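Local coordinates for fibronectin type III domain-containing protein (Simiduia agarivorans, PDB 6P2K) that probably hydrolyses xyloglucan as a zinc-binding glycoside hydrolase of family 74, this part of the longer protein being its beta-propeller portion, at residues 29-32 and 38-41; 99-104 and 126-131; 319-324 and 329-334; 336-341 and 347-352. One frame throughout, in Å; residues are numbered along the deposited sequence.

Contact 1 (29-32 and 38-41); sequences VVYM and GVYK
Tyr31 and Lys41 run side by side across a beta hairpin, the two middle strands (30-34 and 39-42) of a four-stranded antiparallel blade of a seven-bladed propeller. They form a non-hydrogen-bonded pair, and the lysine follows the tyrosine along the outer part of its ring to the hydroxyl. Lys41 CB sits 3.9 Å from Tyr31 CE2, CG draws in to 3.6 Å from that carbon, and CD is about equally near Tyr31 CE2 and Tyr31 OH. CE then lies 3.3 Å from Tyr31 OH, to which NZ gives a weak hydrogen bond. The stronger partner of NZ is Gly87 O, so the ammonium bridges the tyrosine hydroxyl and a neighbouring loop. This reach depends on an extended lysine chain that leaves the backbone with CG opposite N (chi1 -176°). Nearer the base of the ring, on the same CD2-CE2 side, Val39 CG1 lies at the edge, near its plane, 3.7 Å from Tyr31 CD2. A leucine in place of Tyr31 would probably cost the lysine methylenes the ring they lie beside and leave NZ without the hydroxyl. Val63 and Val65 of strand 60-66 pack on the same tyrosine, which thus belongs to the interface between successive blades. The next pair, Met32 and Tyr40, is joined by two backbone bonds, Met32 N to Tyr40 O (2.9 Å) and Tyr40 N to Met32 O (3.0 Å), and turns to the opposite face of the sheet. There the bent methionine chain makes an oblique Met-aromatic contact, with CE 3.4 Å from Tyr40 CD1.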
loop_
_atom_site.group_PDB
_atom_site.type_symbol
_atom_site.label_atom_id
_atom_site.label_comp_id
_atom_site.label_asym_id
_atom_site.label_seq_id
_atom_site.Cartn_x
_atom_site.Cartn_y
_atom_site.Cartn_z
ATOM N N VAL B 29 -6.678 28.240 45.837
ATOM C CA VAL B 29 -6.156 27.245 46.771
ATOM C C VAL B 29 -7.233 26.192 47.004
ATOM O O VAL B 29 -8.324 26.504 47.493
ATOM C CB VAL B 29 -5.716 27.887 48.096
ATOM C CG1 VAL B 29 -5.297 26.808 49.077
ATOM C CG2 VAL B 29 -4.565 28.844 47.842
ATOM N N VAL B 30 -6.935 24.944 46.643
ATOM C CA VAL B 30 -7.885 23.844 46.755
ATOM C C VAL B 30 -7.182 22.610 47.303
ATOM O O VAL B 30 -5.974 22.420 47.124
ATOM C CB VAL B 30 -8.550 23.502 45.400
ATOM C CG1 VAL B 30 -9.486 24.619 44.970
ATOM C CG2 VAL B 30 -7.489 23.250 44.338
ATOM N N TYR B 31 -7.963 21.758 47.963
ATOM C CA TYR B 31 -7.498 20.481 48.481
ATOM C C TYR B 31 -8.325 19.370 47.854
ATOM O O TYR B 31 -9.531 19.533 47.639
ATOM C CB TYR B 31 -7.603 20.434 50.004
ATOM C CG TYR B 31 -6.694 21.431 50.680
ATOM C CD1 TYR B 31 -7.092 22.748 50.870
ATOM C CD2 TYR B 31 -5.427 21.061 51.106
ATOM C CE1 TYR B 31 -6.255 23.663 51.479
ATOM C CE2 TYR B 31 -4.585 21.967 51.716
ATOM C CZ TYR B 31 -5.002 23.265 51.900
ATOM O OH TYR B 31 -4.159 24.167 52.501
ATOM N N MET B 32 -7.673 18.251 47.547
ATOM C CA MET B 32 -8.339 17.105 46.942
ATOM C C MET B 32 -8.259 15.916 47.885
ATOM O O MET B 32 -7.186 15.606 48.415
ATOM C CB MET B 32 -7.723 16.742 45.591
ATOM C CG MET B 32 -8.526 15.688 44.839
ATOM S SD MET B 32 -7.787 14.050 44.941
ATOM C CE MET B 32 -6.377 14.318 43.886
ATOM N N GLY B 38 -4.307 10.158 50.702
ATOM C CA GLY B 38 -4.475 11.288 51.593
ATOM C C GLY B 38 -4.916 12.522 50.827
ATOM O O GLY B 38 -5.683 12.443 49.861
ATOM N N VAL B 39 -4.411 13.677 51.249
ATOM C CA VAL B 39 -4.862 14.974 50.758
ATOM C C VAL B 39 -3.797 15.561 49.841
ATOM O O VAL B 39 -2.614 15.602 50.199
ATOM C CB VAL B 39 -5.169 15.936 51.920
ATOM C CG1 VAL B 39 -5.487 17.332 51.396
ATOM C CG2 VAL B 39 -6.312 15.403 52.762
ATOM N N TYR B 40 -4.219 16.016 48.661
ATOM C CA TYR B 40 -3.382 16.814 47.777
ATOM C C TYR B 40 -3.760 18.286 47.891
ATOM O O TYR B 40 -4.911 18.630 48.171
ATOM C CB TYR B 40 -3.528 16.384 46.318
ATOM C CG TYR B 40 -2.969 15.028 45.969
ATOM C CD1 TYR B 40 -3.761 13.890 46.043
ATOM C CD2 TYR B 40 -1.654 14.888 45.532
ATOM C CE1 TYR B 40 -3.259 12.650 45.702
ATOM C CE2 TYR B 40 -1.140 13.649 45.195
ATOM C CZ TYR B 40 -1.949 12.536 45.281
ATOM O OH TYR B 40 -1.450 11.304 44.939
ATOM N N LYS B 41 -2.781 19.153 47.634
ATOM C CA LYS B 41 -2.956 20.597 47.692
ATOM C C LYS B 41 -2.538 21.221 46.368
ATOM O O LYS B 41 -1.630 20.729 45.688
ATOM C CB LYS B 41 -2.135 21.201 48.841
ATOM C CG LYS B 41 -2.309 22.696 49.054
ATOM C CD LYS B 41 -1.380 23.206 50.150
ATOM C CE LYS B 41 -1.612 24.686 50.430
ATOM N NZ LYS B 41 -1.154 25.088 51.791
#

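Contact 2 (99-104 and 126-131); sequences NKSIAS and DFIGKF
Ser101 and Ile128 form the close apolar part of this small contact: Ile128 CD1 rests against Ser101 CB at 3.7 Å. The isoleucine starts out with CG1 opposite its backbone N (chi1 -168°), and the bend at chi2 carries CD1 across to the serine. Ile128 CD1 also lies 4.2 Å from Ser101 OG, whose hydrogen-bonding partner is Gly120 O. That bond ties the serine to the residue just after strand 114-119, while its backbone N is held by Glu133 OE1. Both residues are buried, and Trp121 packs on the isoleucine as well. The segments belong to one propeller blade: residues 99-104 lead into strand 102-108, the first of its four, and 126-131 lie in the long loop joining the second strand to the third. Asp124, a zinc ligand together with Gln16, stands in the same loop, its side chain about 7 Å from that of Ile128. From Phe127 to Lys130 the chain makes a type I turn, closed by Lys130 N to Phe127 O at 3.1 Å, and here it swings away from the first segment, with Gly129 exposed at the turn. The second meeting point is polar and nearer solvent. The side-chain amide of Asn99, partly exposed, comes up to the backbone carbonyl of Phe131, Asn99 CG lying 3.7 Å from Phe131 O, and its plane stands 89° from that of the phenylalanine ring. The ring itself leads off to meet Tyr79 and Tyr712, residues of hairpin turns far apart in the sequence.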
loop_
_atom_site.group_PDB
_atom_site.type_symbol
_atom_site.label_atom_id
_atom_site.label_comp_id
_atom_site.label_asym_id
_atom_site.label_seq_id
_atom_site.Cartn_x
_atom_site.Cartn_y
_atom_site.Cartn_z
ATOM N N ASN B 99 -10.598 6.156 65.623
ATOM C CA ASN B 99 -11.431 5.036 65.187
ATOM C C ASN B 99 -12.854 5.474 64.849
ATOM O O ASN B 99 -13.785 4.664 64.911
ATOM C CB ASN B 99 -11.449 3.918 66.241
ATOM C CG ASN B 99 -11.621 2.537 65.635
ATOM O OD1 ASN B 99 -11.945 2.400 64.456
ATOM N ND2 ASN B 99 -11.407 1.505 66.443
ATOM N N LYS B 100 -13.044 6.742 64.478
ATOM C CA LYS B 100 -14.360 7.303 64.177
ATOM C C LYS B 100 -14.324 7.940 62.792
ATOM O O LYS B 100 -13.785 9.036 62.629
ATOM C CB LYS B 100 -14.768 8.340 65.224
ATOM C CG LYS B 100 -14.983 7.794 66.625
ATOM C CD LYS B 100 -16.058 6.726 66.645
ATOM C CE LYS B 100 -17.424 7.328 66.350
ATOM N NZ LYS B 100 -18.537 6.488 66.876
ATOM N N SER B 101 -14.912 7.275 61.802
ATOM C CA SER B 101 -14.912 7.803 60.440
ATOM C C SER B 101 -15.724 9.091 60.358
ATOM O O SER B 101 -16.898 9.120 60.737
ATOM C CB SER B 101 -15.477 6.765 59.471
ATOM O OG SER B 101 -15.309 7.180 58.130
ATOM N N ILE B 102 -15.102 10.149 59.839
ATOM C CA ILE B 102 -15.706 11.475 59.765
ATOM C C ILE B 102 -15.697 11.945 58.319
ATOM O O ILE B 102 -14.666 11.864 57.639
ATOM C CB ILE B 102 -14.968 12.475 60.673
ATOM C CG1 ILE B 102 -15.104 12.044 62.125
ATOM C CG2 ILE B 102 -15.506 13.884 60.506
ATOM C CD1 ILE B 102 -14.147 12.735 63.008
ATOM N N ALA B 103 -16.844 12.454 57.856
ATOM C CA ALA B 103 -17.000 12.868 56.468
ATOM C C ALA B 103 -17.608 14.258 56.314
ATOM O O ALA B 103 -17.998 14.623 55.200
ATOM C CB ALA B 103 -17.852 11.852 55.703
ATOM N N SER B 104 -17.697 15.043 57.387
ATOM C CA SER B 104 -18.242 16.393 57.305
ATOM C C SER B 104 -17.615 17.257 58.388
ATOM O O SER B 104 -17.519 16.832 59.543
ATOM C CB SER B 104 -19.769 16.391 57.461
ATOM O OG SER B 104 -20.367 15.299 56.786
ATOM N N ASP B 126 -18.676 -0.389 52.038
ATOM C CA ASP B 126 -17.874 -1.604 52.094
ATOM C C ASP B 126 -16.550 -1.410 52.824
ATOM O O ASP B 126 -15.791 -2.374 52.958
ATOM C CB ASP B 126 -17.622 -2.136 50.679
ATOM C CG ASP B 126 -17.043 -1.084 49.748
ATOM O OD1 ASP B 126 -17.215 0.126 50.021
ATOM O OD2 ASP B 126 -16.416 -1.469 48.737
ATOM N N PHE B 127 -16.260 -0.201 53.305
ATOM C CA PHE B 127 -15.026 0.074 54.024
ATOM C C PHE B 127 -15.234 0.501 55.471
ATOM O O PHE B 127 -14.250 0.585 56.215
ATOM C CB PHE B 127 -14.212 1.168 53.311
ATOM C CG PHE B 127 -13.473 0.687 52.091
ATOM C CD1 PHE B 127 -14.089 0.676 50.850
ATOM C CD2 PHE B 127 -12.157 0.260 52.185
ATOM C CE1 PHE B 127 -13.411 0.239 49.727
ATOM C CE2 PHE B 127 -11.472 -0.177 51.064
ATOM C CZ PHE B 127 -12.100 -0.187 49.833
ATOM N N ILE B 128 -16.471 0.776 55.895
ATOM C CA ILE B 128 -16.701 1.292 57.240
ATOM C C ILE B 128 -16.284 0.291 58.311
ATOM O O ILE B 128 -16.045 0.677 59.461
ATOM C CB ILE B 128 -18.181 1.709 57.403
ATOM C CG1 ILE B 128 -18.388 2.524 58.684
ATOM C CG2 ILE B 128 -19.087 0.489 57.407
ATOM C CD1 ILE B 128 -17.368 3.626 58.892
ATOM N N GLY B 129 -16.162 -0.985 57.961
ATOM C CA GLY B 129 -15.792 -1.990 58.932
ATOM C C GLY B 129 -14.323 -2.343 59.012
ATOM O O GLY B 129 -13.965 -3.247 59.774
ATOM N N LYS B 130 -13.454 -1.653 58.267
ATOM C CA LYS B 130 -12.054 -2.063 58.190
ATOM C C LYS B 130 -11.364 -1.973 59.548
ATOM O O LYS B 130 -10.499 -2.800 59.864
ATOM C CB LYS B 130 -11.312 -1.220 57.152
ATOM C CG LYS B 130 -11.746 -1.463 55.711
ATOM C CD LYS B 130 -11.298 -2.822 55.194
ATOM C CE LYS B 130 -11.590 -2.959 53.704
ATOM N NZ LYS B 130 -11.381 -4.348 53.200
ATOM N N PHE B 131 -11.726 -0.982 60.363
ATOM C CA PHE B 131 -11.163 -0.834 61.701
ATOM C C PHE B 131 -12.165 -1.187 62.798
ATOM O O PHE B 131 -12.027 -0.721 63.934
ATOM C CB PHE B 131 -10.637 0.586 61.914
ATOM C CG PHE B 131 -9.521 0.976 60.985
ATOM C CD1 PHE B 131 -8.213 0.602 61.254
ATOM C CD2 PHE B 131 -9.777 1.740 59.858
ATOM C CE1 PHE B 131 -7.183 0.972 60.408
ATOM C CE2 PHE B 131 -8.752 2.111 59.006
ATOM C CZ PHE B 131 -7.452 1.727 59.282
#

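Contact 3 (319-324 and 329-334); sequences GSWDIG and TPPNAR
The long loop between strands 304-314 and 336-338 doubles back on itself where Trp321 meets Pro331 and Ile323 meets Thr329. Pro331 presents its CG to the benzene end of the indole, 4.0 Å from both Trp321 CZ2 and Trp321 CH2, coming in obliquely. The indole is brought to the proline by a chi1 of 46°, which places CG between the backbone N and the carbonyl carbon. Beside this pair, the end of Ile323 crosses Thr329 at about a right angle: Ile323 CD1 touches Thr329 CB at 3.9 Å and lies 4.2 Å from Thr329 CG2. The threonine hydroxyl is engaged away from this apolar meeting, bonding to Tyr317 N. No hydrogen bond spans the two segments, and each has turns of its own. An Asx turn shapes the first, where Gly324 N donates to Asp322 OD1 at 2.9 Å, meeting it from above the carboxylate plane; Asn373 and Tyr393 bond to the same carboxylate. The second segment begins with a cis peptide before Pro330 and then forms an inverse gamma turn centred on Ala333. In the fold, this loop carries the chain from the last strand of one propeller blade to the first of the next. Its two legs are tied to different surroundings. Asn332 is bonded to Asp288 O and Asn354, whereas Ser320 packs on His475 of the second subunit and Asp322 on Asn501 of that subunit.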
loop_
_atom_site.group_PDB
_atom_site.type_symbol
_atom_site.label_atom_id
_atom_site.label_comp_id
_atom_site.label_asym_id
_atom_site.label_seq_id
_atom_site.Cartn_x
_atom_site.Cartn_y
_atom_site.Cartn_z
ATOM N N GLY B 319 -17.112 17.350 22.519
ATOM C CA GLY B 319 -15.987 18.122 22.047
ATOM C C GLY B 319 -15.810 19.470 22.713
ATOM O O GLY B 319 -14.791 20.128 22.475
ATOM N N SER B 320 -16.757 19.901 23.543
ATOM C CA SER B 320 -16.690 21.232 24.133
ATOM C C SER B 320 -15.851 21.287 25.406
ATOM O O SER B 320 -15.672 22.376 25.960
ATOM C CB SER B 320 -18.101 21.754 24.421
ATOM O OG SER B 320 -18.721 21.020 25.460
ATOM N N TRP B 321 -15.342 20.153 25.887
ATOM C CA TRP B 321 -14.433 20.158 27.025
ATOM C C TRP B 321 -13.422 19.031 26.864
ATOM O O TRP B 321 -13.695 18.023 26.211
ATOM C CB TRP B 321 -15.179 20.036 28.365
ATOM C CG TRP B 321 -16.246 18.982 28.414
ATOM C CD1 TRP B 321 -17.512 19.073 27.910
ATOM C CD2 TRP B 321 -16.149 17.686 29.019
ATOM N NE1 TRP B 321 -18.205 17.911 28.155
ATOM C CE2 TRP B 321 -17.391 17.043 28.832
ATOM C CE3 TRP B 321 -15.132 17.006 29.695
ATOM C CZ2 TRP B 321 -17.643 15.753 29.300
ATOM C CZ3 TRP B 321 -15.384 15.727 30.159
ATOM C CH2 TRP B 321 -16.629 15.113 29.958
ATOM N N ASP B 322 -12.248 19.221 27.458
ATOM C CA ASP B 322 -11.155 18.257 27.357
ATOM C C ASP B 322 -11.427 17.093 28.302
ATOM O O ASP B 322 -11.316 17.231 29.525
ATOM C CB ASP B 322 -9.823 18.929 27.679
ATOM C CG ASP B 322 -8.654 17.950 27.684
ATOM O OD1 ASP B 322 -8.765 16.868 27.065
ATOM O OD2 ASP B 322 -7.619 18.267 28.316
ATOM N N ILE B 323 -11.771 15.933 27.739
ATOM C CA ILE B 323 -12.040 14.762 28.564
ATOM C C ILE B 323 -10.769 14.143 29.123
ATOM O O ILE B 323 -10.845 13.259 29.987
ATOM C CB ILE B 323 -12.864 13.734 27.758
ATOM C CG1 ILE B 323 -13.578 12.762 28.703
ATOM C CG2 ILE B 323 -11.982 13.000 26.750
ATOM C CD1 ILE B 323 -14.780 12.071 28.091
ATOM N N GLY B 324 -9.598 14.602 28.680
ATOM C CA GLY B 324 -8.367 14.037 29.200
ATOM C C GLY B 324 -8.165 12.606 28.726
ATOM O O GLY B 324 -8.753 12.155 27.739
ATOM N N THR B 329 -17.624 9.314 30.042
ATOM C CA THR B 329 -18.734 10.151 29.619
ATOM C C THR B 329 -20.017 9.331 29.586
ATOM O O THR B 329 -19.991 8.153 29.196
ATOM C CB THR B 329 -18.468 10.769 28.237
ATOM O OG1 THR B 329 -19.642 11.445 27.771
ATOM C CG2 THR B 329 -18.070 9.692 27.229
ATOM N N PRO B 330 -21.154 9.907 30.017
ATOM C CA PRO B 330 -21.291 11.217 30.668
ATOM C C PRO B 330 -20.547 11.275 31.999
ATOM O O PRO B 330 -20.229 10.224 32.551
ATOM C CB PRO B 330 -22.803 11.345 30.891
ATOM C CG PRO B 330 -23.414 10.449 29.887
ATOM C CD PRO B 330 -22.468 9.291 29.762
ATOM N N PRO B 331 -20.254 12.475 32.495
ATOM C CA PRO B 331 -19.617 12.573 33.812
ATOM C C PRO B 331 -20.516 11.983 34.889
ATOM O O PRO B 331 -21.740 12.139 34.858
ATOM C CB PRO B 331 -19.423 14.081 34.008
ATOM C CG PRO B 331 -19.598 14.693 32.654
ATOM C CD PRO B 331 -20.533 13.797 31.912
ATOM N N ASN B 332 -19.900 11.282 35.834
ATOM C CA ASN B 332 -20.554 10.931 37.093
ATOM C C ASN B 332 -20.062 11.939 38.126
ATOM O O ASN B 332 -18.978 11.785 38.694
ATOM C CB ASN B 332 -20.252 9.496 37.512
ATOM C CG ASN B 332 -20.488 9.262 39.001
ATOM O OD1 ASN B 332 -19.605 8.785 39.715
ATOM N ND2 ASN B 332 -21.677 9.619 39.474
ATOM N N ALA B 333 -20.855 12.986 38.351
ATOM C CA ALA B 333 -20.473 14.068 39.257
ATOM C C ALA B 333 -20.789 13.646 40.689
ATOM O O ALA B 333 -21.795 14.040 41.285
ATOM C CB ALA B 333 -21.187 15.360 38.876
ATOM N N ARG B 334 -19.896 12.826 41.254
ATOM C CA ARG B 334 -20.081 12.321 42.609
ATOM C C ARG B 334 -19.728 13.350 43.675
ATOM O O ARG B 334 -19.884 13.063 44.866
ATOM C CB ARG B 334 -19.271 11.036 42.826
ATOM C CG ARG B 334 -17.846 11.071 42.307
ATOM C CD ARG B 334 -17.065 9.852 42.777
ATOM N NE ARG B 334 -16.919 9.810 44.232
ATOM C CZ ARG B 334 -17.560 8.957 45.029
ATOM N NH1 ARG B 334 -18.404 8.067 44.522
ATOM N NH2 ARG B 334 -17.357 8.994 46.338
#

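Contact 4 (336-341 and 347-352); sequences AHYTPV and RGVWST
The Tyr338 ring and the Arg347 guanidinium lie alongside each other with their planes 40° apart, too inclined for a flat stack. Tyr338 CD1 lies over one face of the guanidinium, and Arg347 NH2 comes within 3.4 Å of Tyr338 CE1. Gly348 O stands at the ring edge, near its plane, and Val349 CG2 approaches obliquely, 3.9 Å from Tyr338 CD1. The polar ends of both flat groups converge on Glu294 OE2, which forms a salt bridge with Arg347 NH2 and a hydrogen bond with Tyr338 OH; Asp271 forms a second salt bridge, at Arg347 NE. The charge of the arginine is thus probably well balanced. These residues belong to a beta hairpin, strands 336-338 and 348-351, the first two of a four-stranded propeller blade. Tyr338 and Val349 are a non-hydrogen-bonded pair whose side chains meet Leu282 of the preceding blade. His337 and Trp350, on the other face, are linked by reciprocal backbone bonds of 2.9 Å, His337 N to Trp350 O and Trp350 N to His337 O. Beyond the strand end, Thr339 grips Gly348 twice: its N donates to Gly348 O, and its OG1 accepts from Gly348 N at 2.9 Å, the latter bond bent to 134°. A chi1 of 58° tucks OG1 between the threonine N and carbonyl carbon, while CG2 lies 3.5 Å from Gly348 O. A valine in place of Thr339 would probably leave Gly348 N without this acceptor and Ala346 O without the hydroxyl bonded to it.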
loop_
_atom_site.group_PDB
_atom_site.type_symbol
_atom_site.label_atom_id
_atom_site.label_comp_id
_atom_site.label_asym_id
_atom_site.label_seq_id
_atom_site.Cartn_x
_atom_site.Cartn_y
_atom_site.Cartn_z
ATOM N N ALA B 336 -19.797 18.023 43.788
ATOM C CA ALA B 336 -19.885 19.265 43.033
ATOM C C ALA B 336 -20.075 20.414 44.009
ATOM O O ALA B 336 -21.009 20.391 44.816
ATOM C CB ALA B 336 -21.037 19.217 42.026
ATOM N N HIS B 337 -19.203 21.414 43.927
ATOM C CA HIS B 337 -19.235 22.545 44.841
ATOM C C HIS B 337 -19.087 23.851 44.079
ATOM O O HIS B 337 -18.294 23.948 43.137
ATOM C CB HIS B 337 -18.126 22.445 45.889
ATOM C CG HIS B 337 -18.226 21.229 46.754
ATOM N ND1 HIS B 337 -19.204 21.077 47.713
ATOM C CD2 HIS B 337 -17.470 20.108 46.806
ATOM C CE1 HIS B 337 -19.046 19.914 48.319
ATOM N NE2 HIS B 337 -18.002 19.305 47.785
ATOM N N TYR B 338 -19.860 24.850 44.495
ATOM C CA TYR B 338 -19.622 26.214 44.055
ATOM C C TYR B 338 -18.366 26.762 44.724
ATOM O O TYR B 338 -17.972 26.321 45.808
ATOM C CB TYR B 338 -20.814 27.103 44.406
ATOM C CG TYR B 338 -22.090 26.818 43.644
ATOM C CD1 TYR B 338 -22.206 27.126 42.294
ATOM C CD2 TYR B 338 -23.187 26.256 44.283
ATOM C CE1 TYR B 338 -23.380 26.879 41.603
ATOM C CE2 TYR B 338 -24.367 26.011 43.602
ATOM C CZ TYR B 338 -24.455 26.323 42.262
ATOM O OH TYR B 338 -25.623 26.079 41.576
ATOM N N THR B 339 -17.735 27.735 44.072
ATOM C CA THR B 339 -16.603 28.402 44.691
ATOM C C THR B 339 -17.092 29.356 45.782
ATOM O O THR B 339 -18.211 29.874 45.712
ATOM C CB THR B 339 -15.783 29.175 43.658
ATOM O OG1 THR B 339 -16.616 30.135 42.993
ATOM C CG2 THR B 339 -15.169 28.230 42.632
ATOM N N PRO B 340 -16.277 29.590 46.810
ATOM C CA PRO B 340 -16.648 30.576 47.831
ATOM C C PRO B 340 -16.763 31.971 47.234
ATOM O O PRO B 340 -16.280 32.253 46.135
ATOM C CB PRO B 340 -15.496 30.500 48.841
ATOM C CG PRO B 340 -14.846 29.175 48.597
ATOM C CD PRO B 340 -15.027 28.884 47.139
ATOM N N VAL B 341 -17.421 32.854 47.986
ATOM C CA VAL B 341 -17.514 34.259 47.601
ATOM C C VAL B 341 -16.391 35.095 48.195
ATOM O O VAL B 341 -16.178 36.236 47.752
ATOM C CB VAL B 341 -18.876 34.847 48.018
ATOM C CG1 VAL B 341 -20.004 34.084 47.355
ATOM C CG2 VAL B 341 -19.029 34.792 49.524
ATOM N N ARG B 347 -16.680 33.124 40.436
ATOM C CA ARG B 347 -17.735 32.120 40.494
ATOM C C ARG B 347 -17.373 30.936 39.608
ATOM O O ARG B 347 -17.077 31.102 38.421
ATOM C CB ARG B 347 -19.081 32.703 40.068
ATOM C CG ARG B 347 -20.240 31.756 40.353
ATOM C CD ARG B 347 -21.587 32.326 39.935
ATOM N NE ARG B 347 -22.686 31.478 40.396
ATOM C CZ ARG B 347 -23.285 30.551 39.652
ATOM N NH1 ARG B 347 -22.894 30.349 38.400
ATOM N NH2 ARG B 347 -24.274 29.825 40.158
ATOM N N GLY B 348 -17.399 29.740 40.190
ATOM C CA GLY B 348 -17.079 28.537 39.449
ATOM C C GLY B 348 -17.615 27.313 40.158
ATOM O O GLY B 348 -18.233 27.404 41.221
ATOM N N VAL B 349 -17.365 26.155 39.549
ATOM C CA VAL B 349 -17.820 24.872 40.072
ATOM C C VAL B 349 -16.665 23.882 40.005
ATOM O O VAL B 349 -16.003 23.762 38.968
ATOM C CB VAL B 349 -19.035 24.327 39.293
ATOM C CG1 VAL B 349 -19.362 22.909 39.738
ATOM C CG2 VAL B 349 -20.247 25.237 39.473
ATOM N N TRP B 350 -16.423 23.181 41.111
ATOM C CA TRP B 350 -15.480 22.071 41.162
ATOM C C TRP B 350 -16.261 20.763 41.164
ATOM O O TRP B 350 -17.184 20.597 41.969
ATOM C CB TRP B 350 -14.603 22.160 42.413
ATOM C CG TRP B 350 -13.331 22.923 42.218
ATOM C CD1 TRP B 350 -13.058 24.192 42.648
ATOM C CD2 TRP B 350 -12.154 22.465 41.543
ATOM N NE1 TRP B 350 -11.784 24.549 42.281
ATOM C CE2 TRP B 350 -11.208 23.507 41.600
ATOM C CE3 TRP B 350 -11.810 21.276 40.890
ATOM C CZ2 TRP B 350 -9.940 23.395 41.032
ATOM C CZ3 TRP B 350 -10.549 21.167 40.327
ATOM C CH2 TRP B 350 -9.630 22.220 40.402
ATOM N N SER B 351 -15.900 19.844 40.271
ATOM C CA SER B 351 -16.607 18.566 40.180
ATOM C C SER B 351 -15.679 17.529 39.542
ATOM O O SER B 351 -14.455 17.705 39.532
ATOM C CB SER B 351 -17.925 18.737 39.407
ATOM O OG SER B 351 -18.663 17.526 39.389
ATOM N N THR B 352 -16.259 16.455 39.003
ATOM C CA THR B 352 -15.484 15.308 38.534
ATOM C C THR B 352 -16.312 14.496 37.545
ATOM O O THR B 352 -17.543 14.582 37.521
ATOM C CB THR B 352 -15.059 14.414 39.705
ATOM O OG1 THR B 352 -14.337 13.277 39.212
ATOM C CG2 THR B 352 -16.284 13.933 40.467
#

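All four contacts are largely buried, but they hold different kinds of element. Contacts 1 and 4 each join two strands of a propeller blade, the middle pair in one and the first pair in the other, and rely on regular backbone bonds with a long cationic side chain along a tyrosine. Contact 3 joins loop segments through a few apolar atoms, contact 2 through one methyl contact and a polar amide-carbonyl approach; both bury much less surface. Contacts 1 and 4 touch where Val30 CG1 packs 3.5 Å from Trp350 NE1, and contact 3 leads straight into contact 4, Ala333 CB lying 3.4 Å from Ser351 OG. Contact 2 stands apart, and contact 3 alone reaches another subunit.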